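Local atomic coordinates of putative metal-dependent phosphoesterase (Bifidobacterium adolescentis, PDB entry 3O0F), a protein that hydrolyses phosphoester bonds, probably by means of two iron ions and a zinc ion set beside a pocket that holds adenosine monophosphate. Residues W15-H20 / P69-T74; L255-S260 / N274-D279; H86-Q91 / V198-H203; D51-W56 / F90-S95. All coordinates share one frame; numbering follows the deposited sequence.

All four contacts are largely buried, and three of them reach the same seven-stranded sheet. Interaction 3 is true sheet pairing, with backbone hydrogen bonds and a histidine pair on an iron. Interaction 1 uses the same sheet differently: its strands are not neighbours, and apolar side chains meet past the strand between them while His18 and His20 hold another iron. Interaction 2 lies at an edge strand and depends on glycines and one threonine hydroxyl; its Thr276 also pairs through the backbone with Trp15 of interaction 1. Interaction 4, which joins two loops and includes partly exposed Pro94, is chiefly aromatic and shares Phe90 and Gln91 with interaction 3.

Interaction 1 (W15-H20 / P69-T74); sequences WDIHCH and PLLLGT. With FE (Fe (III) ion), chain E.
Trp15 reaches Pro69 with the far corner of its indole, where CH2 comes within 3.3 Å of Pro69 CB, the two side chains crossing at about a right angle. The next carbon of the six-membered ring, Trp15 CZ3, lies 3.8 Å from Leu71 N, so the ring meets the backbone between Leu70 and Leu71 with its edge. Further along, Ile17 CG2 touches Leu71 CD2 at 3.7 Å. With CG anti to the carbonyl carbon (chi1 -69°), the Trp15 indole is carried over to the start of the 70-80 strand. An alanine here is likely to leave Pro69 CB and the backbone at Leu71 without their apolar cover.

The two strand segments run 26° from parallel and come no closer than 8.3 Å, since strand 44-47 lies between them in the sheet; its Ala46 touches both Ile17 and Leu71. Helix 278-287 adds Val281 against Trp15 and Ile284 against Ile17. Toward the other end of 15-20 the chemistry turns polar. His18 NE2 binds an iron(III) ion at 2.2 Å and His20 NE2 binds it at 2.3 Å, with Glu75, Asp261 and a water as further ligands. Glu231 accepts a hydrogen bond at His18 ND1, a second-shell hold on that ring. The 15-20 segment thus runs from an apolar contact to a metal site, with hydrocarbon cover at one end and imidazole ligation at the other.

Interaction 2 (L255-S260 / N274-D279); sequences LVTGGS and NLTDDD
Thr276 stands against Gly258, and its side chain can be followed outward from CB, which lies 3.9 Å from Gly258 O. The hydroxyl branch goes further: Thr276 OG1 donates to Gly258 O over 2.8 Å, arriving in the carbonyl plane on a lone pair, with a C=O...donor angle of 127°. The same oxygen rests 3.6 Å from Thr257 CB. The methyl, set anti to the backbone N, turns instead toward the preceding residues, and Thr276 CG2 lies 4.1 Å from Val256 O. A valine in its place has no hydroxyl, and the buried Gly258 O would probably be left without this hydrogen-bond partner. Gly258 itself is hemmed in, since any side chain there would collide with Leu275 O. Bare glycine CA atoms instead approach carbonyls, Gly259 CA lying 3.3 Å from Asn274 O. A water extends the seam, donating to Val256 O and accepting from Asp277 N.

Strand 255-258 is one edge of the sheet, bonded on its inner side to strand 229-233. The 274-276 segment runs along its other side and pairs through Thr276 with Trp15 of strand 15-19, the opposite edge, so it spans the two margins before Asp277 caps helix 278-287.

Interaction 3 (H86-Q91 / V198-H203); sequences HMLAFQ and VVVAAH. With FE (Fe (III) ion), chain D.
His86 and His203 converge on one iron(III) ion, His86 from within strand 83-90 and His203 from just past strand 198-201, their rings inclined at 60° with centroids 5.5 Å apart. His86 ND1 binds the metal at 2.4 Å and His203 NE2 at 2.3 Å, and the nearby His86 ND1 lies at the edge of the His203 ring, in its plane. One face of that ring is covered by the methyl of Ala202, 3.8 Å above it and offset toward the rim.

Away from the metal the strands pair antiparallel, with five backbone hydrogen bonds from Ala202 N to His86 O down to the reciprocal pair of Phe90 and Val198. The central two join Leu88 and Val200 in both directions, each 2.8 Å between N and O. On the sheet face that holds Leu88, Phe90, Val198 and Val200, Phe90 offers its ring edge to Val200 CG2. On the other face Met87, here selenomethionine, bends at chi2 (-89°) so that its methyl folds across the neighbouring strand, Met87 CE lying 3.5 Å from Val199 CG2. Ala89 and Val199 share that face and pack on Val192 of helix 185-194.

A water links His86 N to Ala202 O. Glu75 adds a carboxylate to the metal, and AMP touches His86. Histidines and carboxylates gathered round a metal cluster in a distorted relative of the TIM barrel are characteristic of the PHP family.

Interaction 4 (D51-W56 / F90-S95); sequences DTTAGW and FQYDPS
Thr53 and Trp56 of the 51-56 loop close on Tyr92 and Pro94 of the 90-95 loop. Just ahead of them, Thr52 shapes the approach: its OG1 accepts from Ala54 N at 2.9 Å, an ST turn, and its carbonyl takes a hydrogen bond with Thr74 OG1, which is bonded to Tyr92 OH as well. Both loops are thereby tied to one hydroxyl of strand 70-80.

Thr53 follows with its methyl anti to the carbonyl carbon, OG1 having a chi1 of 60°. That branch does the touching, Thr53 CG2 lying 3.1 Å from Tyr92 OH, and it also sits over the centre of one face of Trp56. A type I turn from Thr53 to Trp56, closed by Trp56 N bonding to Thr53 O, brings the methyl and the indole together and leads into helix 56-66.

Trp56 carries the largest share of the contact. Its CH2 lies 3.8 Å above the face of Tyr92, toward the rim, while the two ring planes are inclined at 55°. Tyr92 O meets the indole at its edge, 3.7 Å from Trp56 CH2. Alongside, Trp56 CZ3 touches Pro94 CB at 3.7 Å. The indole nitrogen is engaged elsewhere, with Gly73 O. Beyond Tyr92, an Asx turn in which Asp93 OD1 accepts from Ser95 N at 2.8 Å shapes the chain around Pro94.

The loops meet mainly through apolar and aromatic groups, with two Tyr92 oxygens touched by carbon, while the polar ends of Trp56 and Tyr92 are both satisfied by strand 70-80, which probably fixes how the two rings can turn.

Interaction 1 (W15-H20 / P69-T74)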
loop_
_atom_site.group_PDB
_atom_site.type_symbol
_atom_site.label_atom_id
_atom_site.label_comp_id
_atom_site.label_asym_id
_atom_site.label_seq_id
_atom_site.Cartn_x
_atom_site.Cartn_y
_atom_site.Cartn_z
ATOM N N TRP A 15 -12.508 -7.242 7.978
ATOM C CA TRP A 15 -11.783 -7.431 6.742
ATOM C C TRP A 15 -10.375 -6.881 6.927
ATOM O O TRP A 15 -10.225 -5.829 7.530
ATOM C CB TRP A 15 -12.453 -6.620 5.637
ATOM C CG TRP A 15 -13.782 -7.071 5.194
ATOM C CD1 TRP A 15 -14.911 -7.291 5.958
ATOM C CD2 TRP A 15 -14.171 -7.271 3.838
ATOM N NE1 TRP A 15 -15.968 -7.646 5.130
ATOM C CE2 TRP A 15 -15.529 -7.665 3.836
ATOM C CE3 TRP A 15 -13.490 -7.174 2.618
ATOM C CZ2 TRP A 15 -16.221 -7.933 2.662
ATOM C CZ3 TRP A 15 -14.175 -7.448 1.455
ATOM C CH2 TRP A 15 -15.510 -7.831 1.479
ATOM N N ASP A 16 -9.365 -7.520 6.339
ATOM C CA ASP A 16 -8.039 -6.918 6.283
ATOM C C ASP A 16 -7.900 -6.252 4.902
ATOM O O ASP A 16 -7.763 -6.951 3.888
ATOM C CB ASP A 16 -6.954 -7.980 6.482
ATOM C CG ASP A 16 -5.552 -7.383 6.557
ATOM O OD1 ASP A 16 -5.384 -6.202 6.256
ATOM O OD2 ASP A 16 -4.610 -8.080 6.967
ATOM N N ILE A 17 -7.955 -4.920 4.842
ATOM C CA ILE A 17 -8.019 -4.269 3.518
ATOM C C ILE A 17 -6.689 -3.678 3.034
ATOM O O ILE A 17 -6.657 -2.874 2.114
ATOM C CB ILE A 17 -9.181 -3.237 3.417
ATOM C CG1 ILE A 17 -8.907 -1.984 4.228
ATOM C CG2 ILE A 17 -10.496 -3.877 3.818
ATOM C CD1 ILE A 17 -9.998 -0.967 4.088
ATOM N N HIS A 18 -5.593 -4.078 3.676
ATOM C CA HIS A 18 -4.268 -3.555 3.359
ATOM C C HIS A 18 -3.239 -4.699 3.229
ATOM O O HIS A 18 -2.497 -4.972 4.174
ATOM C CB HIS A 18 -3.865 -2.607 4.467
ATOM C CG HIS A 18 -2.752 -1.683 4.109
ATOM N ND1 HIS A 18 -2.521 -0.500 4.796
ATOM C CD2 HIS A 18 -1.779 -1.779 3.167
ATOM C CE1 HIS A 18 -1.471 0.102 4.260
ATOM N NE2 HIS A 18 -1.007 -0.653 3.276
ATOM N N CYS A 19 -3.208 -5.356 2.073
ATOM C CA CYS A 19 -2.381 -6.562 1.865
ATOM C C CYS A 19 -1.656 -6.452 0.521
ATOM O O CYS A 19 -2.270 -6.065 -0.481
ATOM C CB CYS A 19 -3.225 -7.829 1.890
ATOM S SG CYS A 19 -4.276 -7.995 3.338
ATOM N N HIS A 20 -0.346 -6.739 0.534
ATOM C CA HIS A 20 0.527 -6.688 -0.636
ATOM C C HIS A 20 0.939 -8.090 -1.111
ATOM O O HIS A 20 1.045 -9.011 -0.302
ATOM C CB HIS A 20 1.771 -5.877 -0.289
ATOM C CG HIS A 20 1.475 -4.456 0.047
ATOM N ND1 HIS A 20 1.580 -3.444 -0.862
ATOM C CD2 HIS A 20 1.053 -3.881 1.199
ATOM C CE1 HIS A 20 1.230 -2.304 -0.299
ATOM N NE2 HIS A 20 0.892 -2.544 0.945
ATOM N N PRO A 69 -15.155 -12.950 0.037
ATOM C CA PRO A 69 -15.363 -11.594 -0.459
ATOM C C PRO A 69 -14.050 -10.835 -0.556
ATOM O O PRO A 69 -13.212 -10.906 0.357
ATOM C CB PRO A 69 -16.244 -10.959 0.626
ATOM C CG PRO A 69 -16.907 -12.097 1.299
ATOM C CD PRO A 69 -15.971 -13.233 1.227
ATOM N N LEU A 70 -13.936 -10.030 -1.604
ATOM C CA LEU A 70 -12.715 -9.307 -1.944
ATOM C C LEU A 70 -12.982 -7.840 -2.247
ATOM O O LEU A 70 -13.904 -7.525 -2.991
ATOM C CB LEU A 70 -12.146 -9.947 -3.183
ATOM C CG LEU A 70 -10.912 -9.318 -3.798
ATOM C CD1 LEU A 70 -9.747 -9.611 -2.861
ATOM C CD2 LEU A 70 -10.671 -9.901 -5.162
ATOM N N LEU A 71 -12.149 -6.940 -1.724
ATOM C CA LEU A 71 -12.127 -5.543 -2.165
ATOM C C LEU A 71 -10.932 -5.339 -3.090
ATOM O O LEU A 71 -9.821 -5.856 -2.837
ATOM C CB LEU A 71 -12.071 -4.627 -0.910
ATOM C CG LEU A 71 -12.767 -3.311 -0.662
ATOM C CD1 LEU A 71 -14.268 -3.434 -0.866
ATOM C CD2 LEU A 71 -12.413 -2.812 0.782
ATOM N N LEU A 72 -11.153 -4.648 -4.201
ATOM C CA LEU A 72 -10.103 -4.374 -5.155
ATOM C C LEU A 72 -9.484 -3.009 -4.851
ATOM O O LEU A 72 -10.180 -1.999 -4.821
ATOM C CB LEU A 72 -10.596 -4.448 -6.606
ATOM C CG LEU A 72 -10.967 -5.889 -7.067
ATOM C CD1 LEU A 72 -11.674 -5.936 -8.415
ATOM C CD2 LEU A 72 -9.740 -6.840 -7.032
ATOM N N GLY A 73 -8.173 -2.994 -4.596
ATOM C CA GLY A 73 -7.526 -1.781 -4.151
ATOM C C GLY A 73 -6.106 -1.595 -4.643
ATOM O O GLY A 73 -5.521 -2.452 -5.299
ATOM N N THR A 74 -5.559 -0.436 -4.333
ATOM C CA THR A 74 -4.200 -0.070 -4.770
ATOM C C THR A 74 -3.640 0.871 -3.715
ATOM O O THR A 74 -4.369 1.717 -3.204
ATOM C CB THR A 74 -4.220 0.678 -6.095
ATOM O OG1 THR A 74 -4.691 -0.165 -7.137
ATOM C CG2 THR A 74 -2.801 1.203 -6.453
HETATM FE FE FE E . 1.051 -0.860 2.499
HETATM O O HOH W 1 1.509 0.674 3.830
#

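Interaction 2 (L255-S260 / N274-D279)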
loop_
_atom_site.group_PDB
_atom_site.type_symbol
_atom_site.label_atom_id
_atom_site.label_comp_id
_atom_site.label_asym_id
_atom_site.label_seq_id
_atom_site.Cartn_x
_atom_site.Cartn_y
_atom_site.Cartn_z
ATOM N N LEU A 255 -14.746 7.668 7.018
ATOM C CA LEU A 255 -14.572 6.256 7.293
ATOM C C LEU A 255 -13.265 5.969 8.063
ATOM O O LEU A 255 -12.246 6.633 7.866
ATOM C CB LEU A 255 -14.526 5.467 5.970
ATOM C CG LEU A 255 -15.720 5.690 5.056
ATOM C CD1 LEU A 255 -15.407 5.047 3.705
ATOM C CD2 LEU A 255 -17.006 5.169 5.781
ATOM N N VAL A 256 -13.320 4.969 8.946
ATOM C CA VAL A 256 -12.162 4.571 9.734
ATOM C C VAL A 256 -11.843 3.133 9.354
ATOM O O VAL A 256 -12.720 2.262 9.462
ATOM C CB VAL A 256 -12.466 4.689 11.229
ATOM C CG1 VAL A 256 -11.310 4.087 12.071
ATOM C CG2 VAL A 256 -12.746 6.143 11.580
ATOM N N THR A 257 -10.615 2.903 8.903
ATOM C CA THR A 257 -10.176 1.597 8.440
ATOM C C THR A 257 -9.006 1.044 9.270
ATOM O O THR A 257 -8.426 1.722 10.124
ATOM C CB THR A 257 -9.833 1.616 6.918
ATOM O OG1 THR A 257 -8.567 2.258 6.670
ATOM C CG2 THR A 257 -10.930 2.318 6.100
ATOM N N GLY A 258 -8.756 -0.242 9.071
ATOM C CA GLY A 258 -7.637 -0.935 9.644
ATOM C C GLY A 258 -7.162 -1.993 8.642
ATOM O O GLY A 258 -7.915 -2.469 7.779
ATOM N N GLY A 259 -5.900 -2.365 8.756
ATOM C CA GLY A 259 -5.341 -3.403 7.930
ATOM C C GLY A 259 -3.969 -3.785 8.451
ATOM O O GLY A 259 -3.406 -3.077 9.270
ATOM N N SER A 260 -3.436 -4.900 7.962
ATOM C CA SER A 260 -2.188 -5.456 8.482
ATOM C C SER A 260 -0.953 -4.883 7.821
ATOM O O SER A 260 0.096 -4.864 8.441
ATOM C CB SER A 260 -2.157 -6.951 8.295
ATOM O OG SER A 260 -2.251 -7.285 6.917
ATOM N N ASN A 274 -4.785 -6.316 12.032
ATOM C CA ASN A 274 -5.721 -5.200 12.230
ATOM C C ASN A 274 -6.743 -5.262 11.122
ATOM O O ASN A 274 -6.461 -5.760 9.999
ATOM C CB ASN A 274 -5.017 -3.804 12.212
ATOM C CG ASN A 274 -4.360 -3.457 13.527
ATOM O OD1 ASN A 274 -3.116 -3.307 13.602
ATOM N ND2 ASN A 274 -5.174 -3.313 14.583
ATOM N N LEU A 275 -7.929 -4.750 11.426
ATOM C CA LEU A 275 -9.098 -5.038 10.605
ATOM C C LEU A 275 -10.016 -3.805 10.415
ATOM O O LEU A 275 -10.019 -2.885 11.244
ATOM C CB LEU A 275 -9.891 -6.173 11.247
ATOM C CG LEU A 275 -9.232 -7.572 11.301
ATOM C CD1 LEU A 275 -10.050 -8.531 12.180
ATOM C CD2 LEU A 275 -8.999 -8.183 9.909
ATOM N N THR A 276 -10.816 -3.848 9.338
ATOM C CA THR A 276 -11.876 -2.886 9.091
ATOM C C THR A 276 -13.201 -3.564 9.388
ATOM O O THR A 276 -13.405 -4.701 8.975
ATOM C CB THR A 276 -11.848 -2.393 7.624
ATOM O OG1 THR A 276 -10.571 -1.838 7.349
ATOM C CG2 THR A 276 -12.891 -1.312 7.391
ATOM N N ASP A 277 -14.100 -2.902 10.126
ATOM C CA ASP A 277 -15.380 -3.541 10.437
ATOM C C ASP A 277 -16.250 -3.652 9.176
ATOM O O ASP A 277 -16.031 -2.926 8.210
ATOM C CB ASP A 277 -16.130 -2.920 11.594
ATOM C CG ASP A 277 -16.519 -1.467 11.384
ATOM O OD1 ASP A 277 -16.897 -1.044 10.271
ATOM O OD2 ASP A 277 -16.512 -0.747 12.404
ATOM N N ASP A 278 -17.139 -4.632 9.211
ATOM C CA ASP A 278 -18.115 -4.915 8.163
ATOM C C ASP A 278 -18.919 -3.711 7.724
ATOM O O ASP A 278 -19.104 -3.496 6.533
ATOM C CB ASP A 278 -19.091 -6.017 8.630
ATOM C CG ASP A 278 -18.433 -7.394 8.689
ATOM O OD1 ASP A 278 -17.214 -7.490 8.437
ATOM O OD2 ASP A 278 -19.126 -8.388 9.006
ATOM N N ASP A 279 -19.370 -2.895 8.656
ATOM C CA ASP A 279 -20.117 -1.698 8.264
ATOM C C ASP A 279 -19.324 -0.750 7.413
ATOM O O ASP A 279 -19.870 -0.183 6.472
ATOM C CB ASP A 279 -20.663 -0.932 9.476
ATOM C CG ASP A 279 -21.742 -1.732 10.219
ATOM O OD1 ASP A 279 -22.256 -2.714 9.635
ATOM O OD2 ASP A 279 -22.047 -1.396 11.391
HETATM O O HOH W 2 -13.289 -0.060 10.880
#

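Interaction 3 (H86-Q91 / V198-H203)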
loop_
_atom_site.group_PDB
_atom_site.type_symbol
_atom_site.label_atom_id
_atom_site.label_comp_id
_atom_site.label_asym_id
_atom_site.label_seq_id
_atom_site.Cartn_x
_atom_site.Cartn_y
_atom_site.Cartn_z
ATOM N N HIS A 86 1.016 7.694 1.658
ATOM C CA HIS A 86 0.471 6.577 0.929
ATOM C C HIS A 86 -1.061 6.630 1.031
ATOM O O HIS A 86 -1.618 6.831 2.121
ATOM C CB HIS A 86 1.053 5.282 1.510
ATOM C CG HIS A 86 2.493 5.055 1.136
ATOM N ND1 HIS A 86 3.129 3.846 1.301
ATOM C CD2 HIS A 86 3.405 5.878 0.560
ATOM C CE1 HIS A 86 4.375 3.938 0.872
ATOM N NE2 HIS A 86 4.568 5.161 0.414
HETATM N N MSE A 87 -1.710 6.495 -0.123
HETATM C CA MSE A 87 -3.158 6.582 -0.240
HETATM C C MSE A 87 -3.674 5.222 -0.677
HETATM O O MSE A 87 -3.253 4.711 -1.701
HETATM C CB MSE A 87 -3.533 7.559 -1.332
HETATM C CG MSE A 87 -2.856 8.932 -1.167
HETATM SE SE MSE A 87 -3.859 10.187 -0.101
HETATM C CE MSE A 87 -5.214 9.108 0.763
ATOM N N LEU A 88 -4.642 4.691 0.043
ATOM C CA LEU A 88 -5.315 3.462 -0.340
ATOM C C LEU A 88 -6.546 3.866 -1.176
ATOM O O LEU A 88 -7.320 4.738 -0.756
ATOM C CB LEU A 88 -5.743 2.715 0.926
ATOM C CG LEU A 88 -4.659 2.125 1.824
ATOM C CD1 LEU A 88 -5.282 1.683 3.135
ATOM C CD2 LEU A 88 -3.910 0.957 1.193
ATOM N N ALA A 89 -6.688 3.238 -2.342
ATOM C CA ALA A 89 -7.743 3.529 -3.319
ATOM C C ALA A 89 -8.484 2.252 -3.577
ATOM O O ALA A 89 -7.879 1.258 -3.951
ATOM C CB ALA A 89 -7.155 4.026 -4.612
ATOM N N PHE A 90 -9.779 2.249 -3.317
ATOM C CA PHE A 90 -10.552 1.023 -3.483
ATOM C C PHE A 90 -11.704 1.228 -4.478
ATOM O O PHE A 90 -12.311 2.318 -4.544
ATOM C CB PHE A 90 -11.173 0.596 -2.159
ATOM C CG PHE A 90 -10.166 0.268 -1.097
ATOM C CD1 PHE A 90 -9.466 -0.935 -1.142
ATOM C CD2 PHE A 90 -9.917 1.159 -0.077
ATOM C CE1 PHE A 90 -8.491 -1.224 -0.169
ATOM C CE2 PHE A 90 -8.992 0.862 0.926
ATOM C CZ PHE A 90 -8.278 -0.325 0.861
ATOM N N GLN A 91 -12.026 0.144 -5.166
ATOM C CA GLN A 91 -13.256 0.037 -5.966
ATOM C C GLN A 91 -13.423 1.166 -6.959
ATOM O O GLN A 91 -14.468 1.823 -7.017
ATOM C CB GLN A 91 -14.480 -0.096 -5.037
ATOM C CG GLN A 91 -14.413 -1.382 -4.148
ATOM C CD GLN A 91 -14.552 -2.674 -4.947
ATOM O OE1 GLN A 91 -13.665 -3.531 -4.923
ATOM N NE2 GLN A 91 -15.686 -2.826 -5.649
ATOM N N VAL A 198 -12.827 5.093 -3.854
ATOM C CA VAL A 198 -12.862 5.489 -2.466
ATOM C C VAL A 198 -11.410 5.605 -2.065
ATOM O O VAL A 198 -10.594 4.696 -2.282
ATOM C CB VAL A 198 -13.628 4.442 -1.603
ATOM C CG1 VAL A 198 -13.626 4.792 -0.069
ATOM C CG2 VAL A 198 -15.042 4.293 -2.144
ATOM N N VAL A 199 -11.086 6.718 -1.437
ATOM C CA VAL A 199 -9.699 7.024 -1.097
ATOM C C VAL A 199 -9.508 7.227 0.414
ATOM O O VAL A 199 -10.253 7.961 1.083
ATOM C CB VAL A 199 -9.128 8.224 -1.970
ATOM C CG1 VAL A 199 -9.928 9.468 -1.776
ATOM C CG2 VAL A 199 -7.653 8.446 -1.642
ATOM N N VAL A 200 -8.484 6.578 0.951
ATOM C CA VAL A 200 -8.222 6.549 2.412
ATOM C C VAL A 200 -6.734 6.888 2.629
ATOM O O VAL A 200 -5.909 6.351 1.932
ATOM C CB VAL A 200 -8.554 5.130 2.966
ATOM C CG1 VAL A 200 -8.075 4.953 4.444
ATOM C CG2 VAL A 200 -10.061 4.791 2.774
ATOM N N ALA A 201 -6.400 7.775 3.572
ATOM C CA ALA A 201 -5.000 8.063 3.908
ATOM C C ALA A 201 -4.457 6.875 4.764
ATOM O O ALA A 201 -5.031 6.527 5.789
ATOM C CB ALA A 201 -4.889 9.428 4.683
ATOM N N ALA A 202 -3.397 6.230 4.272
ATOM C CA ALA A 202 -2.773 5.051 4.916
ATOM C C ALA A 202 -1.802 5.467 6.054
ATOM O O ALA A 202 -1.122 6.476 5.940
ATOM C CB ALA A 202 -2.007 4.212 3.882
ATOM N N HIS A 203 -1.820 4.701 7.144
ATOM C CA HIS A 203 -0.963 4.850 8.360
ATOM C C HIS A 203 -0.490 6.311 8.586
ATOM O O HIS A 203 0.714 6.602 8.593
ATOM C CB HIS A 203 0.234 3.863 8.264
ATOM C CG HIS A 203 0.904 3.846 6.917
ATOM N ND1 HIS A 203 1.635 4.918 6.434
ATOM C CD2 HIS A 203 0.952 2.897 5.947
ATOM C CE1 HIS A 203 2.095 4.636 5.223
ATOM N NE2 HIS A 203 1.688 3.419 4.902
HETATM FE FE FE D . 2.356 2.301 3.015
HETATM O O HOH W 3 0.657 7.968 4.622
HETATM O O HOH W 1 1.509 0.674 3.830
#

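Interaction 4 (D51-W56 / F90-S95)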
loop_
_atom_site.group_PDB
_atom_site.type_symbol
_atom_site.label_atom_id
_atom_site.label_comp_id
_atom_site.label_asym_id
_atom_site.label_seq_id
_atom_site.Cartn_x
_atom_site.Cartn_y
_atom_site.Cartn_z
ATOM N N ASP A 51 0.842 1.158 -6.575
ATOM C CA ASP A 51 0.796 1.804 -7.914
ATOM C C ASP A 51 0.407 0.881 -9.098
ATOM O O ASP A 51 0.987 0.956 -10.174
ATOM C CB ASP A 51 2.138 2.496 -8.156
ATOM C CG ASP A 51 2.512 3.420 -7.017
ATOM O OD1 ASP A 51 1.702 4.328 -6.731
ATOM O OD2 ASP A 51 3.591 3.247 -6.392
ATOM N N THR A 52 -0.548 -0.018 -8.855
ATOM C CA THR A 52 -0.925 -1.028 -9.836
ATOM C C THR A 52 -2.282 -1.673 -9.535
ATOM O O THR A 52 -2.735 -1.725 -8.376
ATOM C CB THR A 52 0.142 -2.166 -9.907
ATOM O OG1 THR A 52 -0.093 -2.996 -11.059
ATOM C CG2 THR A 52 0.135 -3.032 -8.601
ATOM N N THR A 53 -2.888 -2.211 -10.598
ATOM C CA THR A 53 -4.020 -3.156 -10.495
ATOM C C THR A 53 -3.660 -4.509 -11.094
ATOM O O THR A 53 -4.542 -5.311 -11.415
ATOM C CB THR A 53 -5.242 -2.605 -11.274
ATOM O OG1 THR A 53 -4.875 -2.437 -12.659
ATOM C CG2 THR A 53 -5.651 -1.275 -10.698
ATOM N N ALA A 54 -2.367 -4.799 -11.242
ATOM C CA ALA A 54 -1.947 -5.986 -12.033
ATOM C C ALA A 54 -2.402 -7.327 -11.432
ATOM O O ALA A 54 -2.632 -8.302 -12.162
ATOM C CB ALA A 54 -0.404 -5.963 -12.277
ATOM N N GLY A 55 -2.546 -7.392 -10.104
ATOM C CA GLY A 55 -3.058 -8.586 -9.447
ATOM C C GLY A 55 -4.563 -8.692 -9.272
ATOM O O GLY A 55 -5.052 -9.629 -8.663
ATOM N N TRP A 56 -5.323 -7.728 -9.783
ATOM C CA TRP A 56 -6.778 -7.746 -9.637
ATOM C C TRP A 56 -7.483 -8.973 -10.232
ATOM O O TRP A 56 -8.282 -9.596 -9.569
ATOM C CB TRP A 56 -7.378 -6.451 -10.227
ATOM C CG TRP A 56 -7.245 -5.259 -9.345
ATOM C CD1 TRP A 56 -6.298 -5.032 -8.360
ATOM C CD2 TRP A 56 -8.055 -4.088 -9.390
ATOM N NE1 TRP A 56 -6.547 -3.854 -7.747
ATOM C CE2 TRP A 56 -7.606 -3.235 -8.377
ATOM C CE3 TRP A 56 -9.144 -3.694 -10.171
ATOM C CZ2 TRP A 56 -8.192 -1.991 -8.143
ATOM C CZ3 TRP A 56 -9.746 -2.488 -9.915
ATOM C CH2 TRP A 56 -9.273 -1.646 -8.916
ATOM N N PHE A 90 -9.779 2.249 -3.317
ATOM C CA PHE A 90 -10.552 1.023 -3.483
ATOM C C PHE A 90 -11.704 1.228 -4.478
ATOM O O PHE A 90 -12.311 2.318 -4.544
ATOM C CB PHE A 90 -11.173 0.596 -2.159
ATOM C CG PHE A 90 -10.166 0.268 -1.097
ATOM C CD1 PHE A 90 -9.466 -0.935 -1.142
ATOM C CD2 PHE A 90 -9.917 1.159 -0.077
ATOM C CE1 PHE A 90 -8.491 -1.224 -0.169
ATOM C CE2 PHE A 90 -8.992 0.862 0.926
ATOM C CZ PHE A 90 -8.278 -0.325 0.861
ATOM N N GLN A 91 -12.026 0.144 -5.166
ATOM C CA GLN A 91 -13.256 0.037 -5.966
ATOM C C GLN A 91 -13.423 1.166 -6.959
ATOM O O GLN A 91 -14.468 1.823 -7.017
ATOM C CB GLN A 91 -14.480 -0.096 -5.037
ATOM C CG GLN A 91 -14.413 -1.382 -4.148
ATOM C CD GLN A 91 -14.552 -2.674 -4.947
ATOM O OE1 GLN A 91 -13.665 -3.531 -4.923
ATOM N NE2 GLN A 91 -15.686 -2.826 -5.649
ATOM N N TYR A 92 -12.384 1.393 -7.747
ATOM C CA TYR A 92 -12.417 2.403 -8.817
ATOM C C TYR A 92 -12.341 1.708 -10.165
ATOM O O TYR A 92 -11.958 0.536 -10.244
ATOM C CB TYR A 92 -11.287 3.406 -8.654
ATOM C CG TYR A 92 -9.931 2.808 -8.700
ATOM C CD1 TYR A 92 -9.261 2.659 -9.895
ATOM C CD2 TYR A 92 -9.306 2.388 -7.537
ATOM C CE1 TYR A 92 -8.004 2.119 -9.943
ATOM C CE2 TYR A 92 -8.045 1.823 -7.563
ATOM C CZ TYR A 92 -7.394 1.701 -8.756
ATOM O OH TYR A 92 -6.150 1.143 -8.778
ATOM N N ASP A 93 -12.692 2.419 -11.231
ATOM C CA ASP A 93 -12.608 1.856 -12.589
ATOM C C ASP A 93 -11.162 1.653 -13.038
ATOM O O ASP A 93 -10.441 2.616 -13.272
ATOM C CB ASP A 93 -13.361 2.747 -13.567
ATOM C CG ASP A 93 -13.175 2.346 -15.015
ATOM O OD1 ASP A 93 -12.591 1.253 -15.313
ATOM O OD2 ASP A 93 -13.574 3.192 -15.859
ATOM N N PRO A 94 -10.717 0.397 -13.162
ATOM C CA PRO A 94 -9.290 0.187 -13.488
ATOM C C PRO A 94 -8.871 0.655 -14.885
ATOM O O PRO A 94 -7.705 0.893 -15.120
ATOM C CB PRO A 94 -9.114 -1.323 -13.328
ATOM C CG PRO A 94 -10.438 -1.894 -13.638
ATOM C CD PRO A 94 -11.446 -0.886 -13.084
ATOM N N SER A 95 -9.820 0.815 -15.783
ATOM C CA SER A 95 -9.522 1.294 -17.126
ATOM C C SER A 95 -9.535 2.829 -17.217
ATOM O O SER A 95 -9.278 3.374 -18.267
ATOM C CB SER A 95 -10.546 0.700 -18.107
ATOM O OG SER A 95 -11.796 1.333 -17.865
#